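Local coordinates for protein phosphoglycolate phosphatase (Thermoplasma acidophilum, PDB 1L6R) that hydrolyses 2-phosphoglycolate to glycolate and phosphate with the help of magnesium and, less efficiently, splits inorganic pyrophosphate, at residues Gly176-Met182 / Ala197-Ile201. The protein carries 1 engineered substitution. Residues are numbered along the deposited sequence; the frame is centred on the assembly and turned at random.
Sequences GDSNNDM and ATDNI. With CA (calcium ion), chain C; CA (calcium ion), chain D.
Ile-201, in the first turn of helix 199-204, lies against the metal-binding loop that follows strand 172-175. Its CG1 branch, set beside its own backbone N (chi1 -75°), reaches over the backbone of Ser-178, with CG1 3.5 Å from Ser-178 O, and ends near Met-182. The Met-182 chain bends at chi2 and chi3, which brings CE to 3.9 Å from Ile-201 CD1 as the two side chains run past each other in opposite directions; CE also touches CB of Asn-200, whose amide bonds to Glu-132 of the second subunit. Thr-198 N donates to Asp-177 O (3.0 Å), and Thr-198, the N-cap of the helix, receives a weak bond at OG1 from Ile-201 N. The Asp-177 carboxylate bridges two calcium ions, OD1 2.4 Å from one calcium ion and OD2 2.4 Å from the second. Asp-181 OD2 joins the ion held by OD1 and accepts from Asp-177 N above the carboxylate plane and from Ser-178 N through its anti lone pair. Asn-180 OD1 and the nucleophile Asp-11 complete its protein ligands. In this motif IV loop of the HAD superfamily, the helix start therefore probably helps position the Asp-177 backbone, and the carboxylates probably offset part of the metal charge.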
loop_
_atom_site.group_PDB
_atom_site.type_symbol
_atom_site.label_atom_id
_atom_site.label_comp_id
_atom_site.label_asym_id
_atom_site.label_seq_id
_atom_site.Cartn_x
_atom_site.Cartn_y
_atom_site.Cartn_z
ATOM N N GLY A 176 13.061 -6.893 -4.394
ATOM C CA GLY A 176 12.130 -6.912 -5.515
ATOM C C GLY A 176 12.803 -6.329 -6.737
ATOM O O GLY A 176 13.992 -5.990 -6.678
ATOM N N ASP A 177 12.057 -6.157 -7.827
ATOM C CA ASP A 177 12.669 -5.659 -9.052
ATOM C C ASP A 177 11.834 -4.753 -9.942
ATOM O O ASP A 177 12.382 -4.115 -10.834
ATOM C CB ASP A 177 13.130 -6.859 -9.906
ATOM C CG ASP A 177 11.961 -7.645 -10.497
ATOM O OD1 ASP A 177 10.879 -7.629 -9.907
ATOM O OD2 ASP A 177 12.114 -8.292 -11.550
ATOM N N SER A 178 10.529 -4.674 -9.712
ATOM C CA SER A 178 9.685 -3.903 -10.616
ATOM C C SER A 178 8.438 -3.339 -9.956
ATOM O O SER A 178 8.278 -3.413 -8.740
ATOM C CB SER A 178 9.286 -4.794 -11.800
ATOM O OG SER A 178 8.585 -5.933 -11.335
ATOM N N ASN A 179 7.545 -2.785 -10.771
ATOM C CA ASN A 179 6.340 -2.165 -10.245
ATOM C C ASN A 179 5.471 -3.069 -9.390
ATOM O O ASN A 179 4.891 -2.604 -8.412
ATOM C CB ASN A 179 5.511 -1.571 -11.386
ATOM C CG ASN A 179 4.208 -0.974 -10.897
ATOM O OD1 ASN A 179 3.157 -1.615 -10.969
ATOM N ND2 ASN A 179 4.271 0.243 -10.374
ATOM N N ASN A 180 5.375 -4.351 -9.731
ATOM C CA ASN A 180 4.544 -5.236 -8.930
ATOM C C ASN A 180 5.132 -5.486 -7.531
ATOM O O ASN A 180 4.550 -6.211 -6.724
ATOM C CB ASN A 180 4.233 -6.564 -9.670
ATOM C CG ASN A 180 5.473 -7.359 -10.030
ATOM O OD1 ASN A 180 6.494 -7.244 -9.367
ATOM N ND2 ASN A 180 5.378 -8.191 -11.070
ATOM N N ASP A 181 6.274 -4.862 -7.238
ATOM C CA ASP A 181 6.891 -4.963 -5.916
ATOM C C ASP A 181 6.798 -3.651 -5.158
ATOM O O ASP A 181 7.130 -3.592 -3.976
ATOM C CB ASP A 181 8.359 -5.324 -6.018
ATOM C CG ASP A 181 8.563 -6.541 -6.822
ATOM O OD1 ASP A 181 7.975 -7.582 -6.460
ATOM O OD2 ASP A 181 9.295 -6.450 -7.822
ATOM N N MET A 182 6.370 -2.589 -5.830
ATOM C CA MET A 182 6.286 -1.305 -5.149
ATOM C C MET A 182 5.441 -1.366 -3.874
ATOM O O MET A 182 5.733 -0.659 -2.918
ATOM C CB MET A 182 5.771 -0.213 -6.095
ATOM C CG MET A 182 5.858 1.197 -5.492
ATOM S SD MET A 182 7.505 1.697 -4.884
ATOM C CE MET A 182 8.281 2.253 -6.426
ATOM N N ALA A 197 16.723 -3.566 -11.958
ATOM C CA ALA A 197 15.445 -3.182 -11.363
ATOM C C ALA A 197 14.967 -1.900 -12.051
ATOM O O ALA A 197 15.757 -1.173 -12.655
ATOM C CB ALA A 197 15.615 -2.928 -9.870
ATOM N N THR A 198 13.673 -1.620 -11.959
ATOM C CA THR A 198 13.142 -0.399 -12.558
ATOM C C THR A 198 13.712 0.820 -11.848
ATOM O O THR A 198 14.154 0.741 -10.694
ATOM C CB THR A 198 11.625 -0.328 -12.440
ATOM O OG1 THR A 198 11.265 -0.445 -11.059
ATOM C CG2 THR A 198 10.962 -1.440 -13.254
ATOM N N ASP A 199 13.678 1.959 -12.530
ATOM C CA ASP A 199 14.190 3.191 -11.960
ATOM C C ASP A 199 13.495 3.575 -10.661
ATOM O O ASP A 199 14.154 3.994 -9.719
ATOM C CB ASP A 199 14.036 4.353 -12.951
ATOM C CG ASP A 199 15.061 4.318 -14.071
ATOM O OD1 ASP A 199 16.029 3.531 -14.001
ATOM O OD2 ASP A 199 14.899 5.108 -15.029
ATOM N N ASN A 200 12.171 3.447 -10.602
ATOM C CA ASN A 200 11.460 3.848 -9.391
ATOM C C ASN A 200 11.798 2.963 -8.195
ATOM O O ASN A 200 11.838 3.436 -7.055
ATOM C CB ASN A 200 9.944 3.872 -9.633
ATOM C CG ASN A 200 9.490 5.130 -10.357
ATOM O OD1 ASN A 200 10.302 5.951 -10.781
ATOM N ND2 ASN A 200 8.181 5.280 -10.506
ATOM N N ILE A 201 12.051 1.683 -8.455
ATOM C CA ILE A 201 12.419 0.764 -7.385
ATOM C C ILE A 201 13.831 1.118 -6.919
ATOM O O ILE A 201 14.096 1.169 -5.728
ATOM C CB ILE A 201 12.332 -0.710 -7.860
ATOM C CG1 ILE A 201 10.856 -1.141 -7.944
ATOM C CG2 ILE A 201 13.101 -1.628 -6.904
ATOM C CD1 ILE A 201 10.122 -1.194 -6.599
HETATM CA CA CA C . 8.630 -8.256 -9.251
HETATM CA CA CA D . 13.734 -9.623 -12.694
HETATM O O HOH W 1 8.246 -9.320 -11.475
HETATM O O HOH W 2 6.974 -10.290 -8.790
HETATM O O HOH W 3 11.683 -10.277 -14.031
HETATM O O HOH W 4 13.733 -12.172 -12.747
HETATM O O HOH W 5 15.840 -8.716 -11.843
#